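Long-range contacts in beta-1,4-exocellulase (Thermobifida fusca, PDB 4B4H), which forms the catalytic domain of a glycoside hydrolase family 6 cellobiohydrolase, an enzyme that breaks down cellulose by releasing cellobiose from its chains: residues T76-I81 with V130-I135; N328-G333 with G393-A398; G335-V340 with A414-P419. All coordinates share one frame; numbering follows the deposited sequence.

Contact 1: T76-I81 with V130-I135; sequences TIQVVI and VAIIEI
Strands 76-81 and 130-133 run parallel, inclined by 23°, with Gln78 level with Val130, Val79 with Ala131, Val80 with Ile132 and Ile81 with Ile133. They are neighbours in the distorted beta/alpha barrel of family 6, and helix 103-121, between them in sequence, makes the unit a beta-alpha-beta crossover. On strand 76-81 the bonds run through Ile77, Val79 and Ile81: Val79 N donates to Val130 O at 2.9 Å, and Val79 O receives Ile132 N at 2.8 Å. The pairing outlasts the second strand, since Glu134 N still reaches Ile81 O (2.7 Å).

On the face with Gln78 and Val130, Ile132 touches two side chains. Its CG1 stands beside its own backbone N (chi1 -67°), sending CD1 back to Gln78 CB at 4.0 Å, while CG2 meets Val80 CG1. Gln78 NE2 is buried here without a partner in the model. On the other face Ile81 CG1 lies alongside Ile133 CD1 (3.9 Å), and Tyr106, Tyr110 and Ile111 of helix 103-121 cover Ile81. Ile135 packs on Trp39, a predicted substrate-binding residue. Glu134, bent at chi2 (-68°), crosses Ile81 at about a right angle, placing OE2 3.8 Å from Ile81 CG2, where OE2 hydrogen-bonds to Tyr106 OH and Asn83 N.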
loop_
_atom_site.group_PDB
_atom_site.type_symbol
_atom_site.label_atom_id
_atom_site.label_comp_id
_atom_site.label_asym_id
_atom_site.label_seq_id
_atom_site.Cartn_x
_atom_site.Cartn_y
_atom_site.Cartn_z
ATOM N N THR A 76 -16.163 -4.387 -9.087
ATOM C CA THR A 76 -14.950 -4.718 -8.368
ATOM C C THR A 76 -14.828 -3.864 -7.111
ATOM O O THR A 76 -14.858 -2.628 -7.168
ATOM C CB THR A 76 -13.743 -4.541 -9.303
ATOM O OG1 THR A 76 -13.929 -5.400 -10.426
ATOM C CG2 THR A 76 -12.429 -4.905 -8.612
ATOM N N ILE A 77 -14.731 -4.557 -5.976
ATOM C CA ILE A 77 -14.527 -3.951 -4.650
ATOM C C ILE A 77 -13.190 -4.429 -4.090
ATOM O O ILE A 77 -12.856 -5.617 -4.162
ATOM C CB ILE A 77 -15.668 -4.277 -3.640
ATOM C CG1 ILE A 77 -15.438 -3.565 -2.295
ATOM C CG2 ILE A 77 -15.797 -5.787 -3.421
ATOM C CD1 ILE A 77 -16.583 -3.645 -1.304
ATOM N N GLN A 78 -12.465 -3.507 -3.509
ATOM C CA GLN A 78 -11.184 -3.852 -2.971
ATOM C C GLN A 78 -11.277 -3.938 -1.438
ATOM O O GLN A 78 -11.819 -3.159 -0.872
ATOM C CB GLN A 78 -10.137 -2.806 -3.379
ATOM C CG GLN A 78 -9.926 -2.599 -4.856
ATOM C CD GLN A 78 -9.206 -1.320 -5.128
ATOM O OE1 GLN A 78 -9.783 -0.320 -5.329
ATOM N NE2 GLN A 78 -7.936 -1.391 -5.122
ATOM N N VAL A 79 -10.773 -5.003 -0.886
ATOM C CA VAL A 79 -10.821 -5.239 0.554
ATOM C C VAL A 79 -9.383 -5.424 1.042
ATOM O O VAL A 79 -8.666 -6.272 0.524
ATOM C CB VAL A 79 -11.651 -6.515 0.879
ATOM C CG1 VAL A 79 -11.496 -6.898 2.344
ATOM C CG2 VAL A 79 -13.136 -6.342 0.566
ATOM N N VAL A 80 -8.966 -4.662 2.056
ATOM C CA VAL A 80 -7.592 -4.794 2.573
ATOM C C VAL A 80 -7.605 -5.719 3.776
ATOM O O VAL A 80 -8.349 -5.478 4.714
ATOM C CB VAL A 80 -6.982 -3.436 2.985
ATOM C CG1 VAL A 80 -5.490 -3.598 3.175
ATOM C CG2 VAL A 80 -7.226 -2.382 1.906
ATOM N N ILE A 81 -6.801 -6.786 3.691
ATOM C CA ILE A 81 -6.598 -7.767 4.765
ATOM C C ILE A 81 -5.342 -7.341 5.517
ATOM O O ILE A 81 -4.242 -7.307 4.940
ATOM C CB ILE A 81 -6.393 -9.168 4.146
ATOM C CG1 ILE A 81 -7.556 -9.517 3.192
ATOM C CG2 ILE A 81 -6.221 -10.245 5.218
ATOM C CD1 ILE A 81 -8.956 -9.321 3.766
ATOM N N VAL A 130 -11.271 -7.997 -4.989
ATOM C CA VAL A 130 -9.816 -7.921 -5.021
ATOM C C VAL A 130 -9.393 -7.721 -3.566
ATOM O O VAL A 130 -9.836 -6.770 -2.939
ATOM C CB VAL A 130 -9.341 -6.732 -5.883
ATOM C CG1 VAL A 130 -7.851 -6.503 -5.712
ATOM C CG2 VAL A 130 -9.671 -6.969 -7.345
ATOM N N ALA A 131 -8.608 -8.674 -3.038
ATOM C CA ALA A 131 -8.154 -8.663 -1.648
ATOM C C ALA A 131 -6.681 -8.293 -1.606
ATOM O O ALA A 131 -5.841 -8.938 -2.263
ATOM C CB ALA A 131 -8.375 -10.032 -1.022
ATOM N N ILE A 132 -6.380 -7.219 -0.875
ATOM C CA ILE A 132 -4.995 -6.784 -0.690
ATOM C C ILE A 132 -4.420 -7.470 0.551
ATOM O O ILE A 132 -4.888 -7.243 1.650
ATOM C CB ILE A 132 -4.872 -5.238 -0.642
ATOM C CG1 ILE A 132 -5.217 -4.627 -2.015
ATOM C CG2 ILE A 132 -3.468 -4.800 -0.263
ATOM C CD1 ILE A 132 -6.582 -4.019 -2.073
ATOM N N ILE A 133 -3.392 -8.297 0.362
ATOM C CA ILE A 133 -2.951 -9.188 1.445
ATOM C C ILE A 133 -1.777 -8.610 2.251
ATOM O O ILE A 133 -0.620 -8.663 1.803
ATOM C CB ILE A 133 -2.565 -10.608 0.950
ATOM C CG1 ILE A 133 -3.674 -11.271 0.116
ATOM C CG2 ILE A 133 -2.196 -11.519 2.125
ATOM C CD1 ILE A 133 -5.073 -11.222 0.690
ATOM N N GLU A 134 -2.103 -8.113 3.449
ATOM C CA GLU A 134 -1.152 -7.776 4.538
ATOM C C GLU A 134 -0.028 -6.784 4.224
ATOM O O GLU A 134 1.103 -7.170 3.888
ATOM C CB GLU A 134 -0.632 -9.060 5.234
ATOM C CG GLU A 134 -1.712 -9.906 5.923
ATOM C CD GLU A 134 -2.329 -9.230 7.149
ATOM O OE1 GLU A 134 -1.797 -8.203 7.614
ATOM O OE2 GLU A 134 -3.384 -9.684 7.644
ATOM N N ILE A 135 -0.343 -5.496 4.316
ATOM C CA ILE A 135 0.665 -4.495 4.019
ATOM C C ILE A 135 1.701 -4.450 5.138
ATOM O O ILE A 135 1.454 -4.917 6.261
ATOM C CB ILE A 135 0.056 -3.094 3.742
ATOM C CG1 ILE A 135 -0.707 -2.578 4.968
ATOM C CG2 ILE A 135 -0.796 -3.114 2.468
ATOM C CD1 ILE A 135 -1.125 -1.129 4.862
#

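Contact 2: N328-G333 with G393-A398; sequences NQAGAG and GALPNA
Asn328 and Leu395 meet through backbone and side chain together, a case of two irregular loops joined without a strand. Leu395 N donates to Asn328 O at 2.8 Å, approaching with a tilt of 18° from the carbonyl plane. The same oxygen lies against the leucine side chain, 3.3 Å from Leu395 CG, and also receives a CA-H...O contact from Ala394. With CG anti to its carbonyl carbon (chi1 -73°), Leu395 brings CD2 against Ala330, 3.9 Å from Ala330 CB. Gln408 and Glu411 of helix 406-414 also touch Leu395.

Gly393 supplies the second backbone link. Its carbonyl oxygen takes Ala330 N at 3.1 Å in an almost straight bond, 170° at the hydrogen. A side chain on Gly393 would run into Gln329 OE1, and its positive phi also favours glycine. The Gln329 amide is folded back next to Gly393, where NE2 is held by Ser392 O and Cys327 O. Beyond it, a type II turn from Gln329 to Ala332 carries the chain away, with Gly331 at the position where phi is positive.

The Asn328 amide extends the contact to the far end of 393-398. ND2 lies 3.3 Å from Ala398 CB and reaches Leu395 O through one water, at 2.8 Å from ND2 to the water; it also donates to Ser358 OG. Asn328 N, meanwhile, donates to Asp359 OD2, the predicted proton acceptor. The arrangement is thus an isolated beta bridge, Gln329 with Ala394, between two loops, and through Asn328 it forms part of the surroundings of the probable active site of this family 6 enzyme.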
loop_
_atom_site.group_PDB
_atom_site.type_symbol
_atom_site.label_atom_id
_atom_site.label_comp_id
_atom_site.label_asym_id
_atom_site.label_seq_id
_atom_site.Cartn_x
_atom_site.Cartn_y
_atom_site.Cartn_z
ATOM N N ASN A 328 1.407 10.630 6.839
ATOM C CA ASN A 328 0.767 11.915 6.506
ATOM C C ASN A 328 1.712 12.929 5.847
ATOM O O ASN A 328 1.954 14.020 6.387
ATOM C CB ASN A 328 0.130 12.527 7.781
ATOM C CG ASN A 328 -0.974 11.652 8.374
ATOM O OD1 ASN A 328 -1.752 11.045 7.652
ATOM N ND2 ASN A 328 -1.027 11.581 9.707
ATOM N N GLN A 329 2.258 12.558 4.694
ATOM C CA GLN A 329 3.398 13.271 4.128
ATOM C C GLN A 329 3.086 14.678 3.608
ATOM O O GLN A 329 2.224 14.861 2.744
ATOM C CB GLN A 329 4.100 12.396 3.078
ATOM C CG GLN A 329 4.925 11.285 3.706
ATOM C CD GLN A 329 6.060 11.849 4.542
ATOM O OE1 GLN A 329 7.015 12.421 3.996
ATOM N NE2 GLN A 329 5.965 11.705 5.866
ATOM N N ALA A 330 3.799 15.669 4.153
ATOM C CA ALA A 330 3.594 17.090 3.823
ATOM C C ALA A 330 3.667 17.372 2.329
ATOM O O ALA A 330 4.623 16.970 1.669
ATOM C CB ALA A 330 4.596 17.963 4.587
ATOM N N GLY A 331 2.662 18.075 1.815
ATOM C CA GLY A 331 2.691 18.503 0.422
ATOM C C GLY A 331 2.240 17.477 -0.592
ATOM O O GLY A 331 2.204 17.773 -1.783
ATOM N N ALA A 332 1.874 16.283 -0.144
ATOM C CA ALA A 332 1.464 15.242 -1.077
ATOM C C ALA A 332 0.200 15.657 -1.834
ATOM O O ALA A 332 -0.575 16.510 -1.378
ATOM C CB ALA A 332 1.265 13.919 -0.354
ATOM N N GLY A 333 -0.014 15.070 -3.004
ATOM C CA GLY A 333 -1.254 15.317 -3.732
ATOM C C GLY A 333 -1.920 14.049 -4.216
ATOM O O GLY A 333 -1.258 13.038 -4.416
ATOM N N GLY A 393 8.707 14.177 8.385
ATOM C CA GLY A 393 8.002 14.770 7.251
ATOM C C GLY A 393 6.491 14.766 7.388
ATOM O O GLY A 393 5.775 15.101 6.455
ATOM N N ALA A 394 5.994 14.372 8.547
ATOM C CA ALA A 394 4.561 14.242 8.770
ATOM C C ALA A 394 3.883 15.589 9.000
ATOM O O ALA A 394 4.452 16.472 9.652
ATOM C CB ALA A 394 4.297 13.298 9.933
ATOM N N LEU A 395 2.653 15.706 8.496
ATOM C CA LEU A 395 1.794 16.869 8.723
ATOM C C LEU A 395 1.354 16.995 10.186
ATOM O O LEU A 395 0.962 15.996 10.806
ATOM C CB LEU A 395 0.547 16.790 7.843
ATOM C CG LEU A 395 0.709 17.055 6.354
ATOM C CD1 LEU A 395 -0.581 16.692 5.654
ATOM C CD2 LEU A 395 1.079 18.504 6.086
ATOM N N PRO A 396 1.392 18.227 10.733
ATOM C CA PRO A 396 0.982 18.487 12.123
ATOM C C PRO A 396 -0.507 18.300 12.395
ATOM O O PRO A 396 -1.322 18.367 11.472
ATOM C CB PRO A 396 1.316 19.972 12.305
ATOM C CG PRO A 396 2.358 20.275 11.283
ATOM C CD PRO A 396 1.977 19.427 10.107
ATOM N N ASN A 397 -0.830 18.068 13.672
ATOM C CA ASN A 397 -2.208 17.955 14.169
ATOM C C ASN A 397 -3.105 16.971 13.409
ATOM O O ASN A 397 -4.258 17.263 13.045
ATOM C CB ASN A 397 -2.833 19.344 14.371
ATOM C CG ASN A 397 -2.443 19.962 15.707
ATOM O OD1 ASN A 397 -1.595 20.851 15.775
ATOM N ND2 ASN A 397 -3.049 19.471 16.784
ATOM N N ALA A 398 -2.557 15.770 13.234
ATOM C CA ALA A 398 -3.229 14.612 12.614
ATOM C C ALA A 398 -4.023 13.774 13.632
ATOM O O ALA A 398 -3.521 13.508 14.742
ATOM C CB ALA A 398 -2.186 13.729 11.947
HETATM O O HOH W 1 0.934 13.243 10.874
#

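Contact 3: G335-V340 with A414-P419; sequences GERPTV and ANAYPP
One carbonyl oxygen, Pro418 O, is gripped by both terminal nitrogens of Arg337, which make the polar part of this contact. NH1 and NH2 approach end-on and both donate to Pro418 O, at 3.1 Å from NH1 and 2.9 Å from NH2. The oxygen lies in the guanidinium plane, but the two donors differ: NH1 sits in the carbonyl plane, NH2 well above it. Bends at chi2 (61°) and chi3 (80°) curl the arginine back along its own chain, and NH1 also donates to Gly335 O at 2.9 Å. A leucine in its place has no donor for Pro418 O or Gly335 O, and the C-terminal tail would probably be less firmly held against 335-337.

What is joined here is the tail that follows helix 406-414 and the approach to strand 339-340, which pairs antiparallel with strand 346-350 at the margin of the barrel sheet.

The weaker polar contact is a CA-H...O approach of Gly335 CA to Tyr417 O, 3.5 Å long. Van der Waals contact comes from the Pro418 ring, which follows a cis peptide bond: CD packs 3.9 Å from Glu336 CA. The Tyr417 ring turns elsewhere and makes a cation-pi contact with Arg298.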
loop_
_atom_site.group_PDB
_atom_site.type_symbol
_atom_site.label_atom_id
_atom_site.label_comp_id
_atom_site.label_asym_id
_atom_site.label_seq_id
_atom_site.Cartn_x
_atom_site.Cartn_y
_atom_site.Cartn_z
ATOM N N GLY A 335 -3.158 11.287 -6.548
ATOM C CA GLY A 335 -2.555 10.774 -7.769
ATOM C C GLY A 335 -3.535 10.535 -8.894
ATOM O O GLY A 335 -4.707 10.936 -8.820
ATOM N N GLU A 336 -3.039 9.883 -9.945
ATOM C CA GLU A 336 -3.874 9.420 -11.052
ATOM C C GLU A 336 -5.071 8.654 -10.513
ATOM O O GLU A 336 -4.948 7.856 -9.569
ATOM C CB GLU A 336 -3.084 8.533 -12.018
ATOM C CG GLU A 336 -3.771 8.320 -13.370
ATOM C CD GLU A 336 -2.867 7.647 -14.388
ATOM O OE1 GLU A 336 -1.628 7.664 -14.185
ATOM O OE2 GLU A 336 -3.388 7.103 -15.401
ATOM N N ARG A 337 -6.234 8.904 -11.098
ATOM C CA ARG A 337 -7.441 8.242 -10.681
ATOM C C ARG A 337 -7.426 6.764 -11.095
ATOM O O ARG A 337 -6.711 6.368 -12.023
ATOM C CB ARG A 337 -8.679 8.987 -11.210
ATOM C CG ARG A 337 -9.254 10.001 -10.214
ATOM C CD ARG A 337 -8.281 11.107 -9.825
ATOM N NE ARG A 337 -8.212 12.151 -10.844
ATOM C CZ ARG A 337 -7.255 13.070 -10.949
ATOM N NH1 ARG A 337 -6.197 13.083 -10.132
ATOM N NH2 ARG A 337 -7.347 13.968 -11.923
ATOM N N PRO A 338 -8.159 5.924 -10.351
ATOM C CA PRO A 338 -8.183 4.494 -10.636
ATOM C C PRO A 338 -8.449 4.165 -12.116
ATOM O O PRO A 338 -9.406 4.663 -12.699
ATOM C CB PRO A 338 -9.297 4.000 -9.729
ATOM C CG PRO A 338 -9.163 4.890 -8.530
ATOM C CD PRO A 338 -8.895 6.247 -9.111
ATOM N N THR A 339 -7.546 3.393 -12.708
ATOM C CA THR A 339 -7.549 3.174 -14.152
ATOM C C THR A 339 -7.013 1.788 -14.502
ATOM O O THR A 339 -6.143 1.244 -13.803
ATOM C CB THR A 339 -6.751 4.272 -14.894
ATOM O OG1 THR A 339 -7.036 4.192 -16.298
ATOM C CG2 THR A 339 -5.266 4.105 -14.701
ATOM N N VAL A 340 -7.555 1.221 -15.580
ATOM C CA VAL A 340 -7.392 -0.191 -15.926
ATOM C C VAL A 340 -6.252 -0.410 -16.918
ATOM O O VAL A 340 -6.155 0.314 -17.915
ATOM C CB VAL A 340 -8.713 -0.744 -16.505
ATOM C CG1 VAL A 340 -8.580 -2.215 -16.873
ATOM C CG2 VAL A 340 -9.856 -0.525 -15.527
ATOM N N ALA A 414 -5.748 20.022 -3.431
ATOM C CA ALA A 414 -5.169 21.130 -4.211
ATOM C C ALA A 414 -3.918 20.703 -4.988
ATOM O O ALA A 414 -3.545 21.315 -6.006
ATOM C CB ALA A 414 -4.873 22.329 -3.312
ATOM N N ASN A 415 -3.278 19.640 -4.522
ATOM C CA ASN A 415 -2.035 19.155 -5.118
ATOM C C ASN A 415 -2.229 17.959 -6.060
ATOM O O ASN A 415 -1.269 17.346 -6.512
ATOM C CB ASN A 415 -1.020 18.843 -4.011
ATOM C CG ASN A 415 -0.429 20.089 -3.391
ATOM O OD1 ASN A 415 -0.531 21.182 -3.942
ATOM N ND2 ASN A 415 0.207 19.927 -2.222
ATOM N N ALA A 416 -3.479 17.666 -6.390
ATOM C CA ALA A 416 -3.815 16.562 -7.289
ATOM C C ALA A 416 -3.067 16.685 -8.624
ATOM O O ALA A 416 -2.946 17.783 -9.159
ATOM C CB ALA A 416 -5.314 16.507 -7.516
ATOM N N TYR A 417 -2.547 15.564 -9.121
ATOM C CA TYR A 417 -1.961 15.470 -10.447
ATOM C C TYR A 417 -2.346 14.126 -11.043
ATOM O O TYR A 417 -2.206 13.106 -10.378
ATOM C CB TYR A 417 -0.438 15.606 -10.424
ATOM C CG TYR A 417 0.098 15.976 -11.794
ATOM C CD1 TYR A 417 0.181 17.312 -12.181
ATOM C CD2 TYR A 417 0.488 14.995 -12.716
ATOM C CE1 TYR A 417 0.645 17.666 -13.437
ATOM C CE2 TYR A 417 0.964 15.351 -13.980
ATOM C CZ TYR A 417 1.044 16.690 -14.325
ATOM O OH TYR A 417 1.510 17.089 -15.567
ATOM N N PRO A 418 -2.898 14.114 -12.279
ATOM C CA PRO A 418 -3.332 15.240 -13.116
ATOM C C PRO A 418 -4.325 16.085 -12.320
ATOM O O PRO A 418 -4.977 15.564 -11.424
ATOM C CB PRO A 418 -4.046 14.554 -14.294
ATOM C CG PRO A 418 -3.531 13.160 -14.304
ATOM C CD PRO A 418 -3.262 12.815 -12.871
ATOM N N PRO A 419 -4.421 17.393 -12.616
ATOM C CA PRO A 419 -5.365 18.218 -11.865
ATOM C C PRO A 419 -6.824 17.859 -12.171
ATOM O O PRO A 419 -7.114 17.187 -13.179
ATOM C CB PRO A 419 -5.041 19.644 -12.338
ATOM C CG PRO A 419 -4.383 19.458 -13.667
ATOM C CD PRO A 419 -3.609 18.183 -13.558
#

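How the contacts relate
From the N terminus, contact 1 comes first: it closes a loop of 48 residues that holds helix 103-121, and it is complete long before the others begin. Contacts 2 and 3 follow in series with it but cross each other, since 328-333 and 335-340 are both passed before the chain returns through 393-398 and then 414-419. Strand 346-350 lies within both of their loops; helix 406-414 leads into 414-419, outside the loop of contact 2. The crossing pair also touch, Gly331 O making a weak hydrogen bond with Asn415 ND2. Contact 1 knits the barrel sheet, which contact 3 reaches at strand 339-340, whereas contact 2 joins loops about 12 Å from contact 1 between nearest atoms.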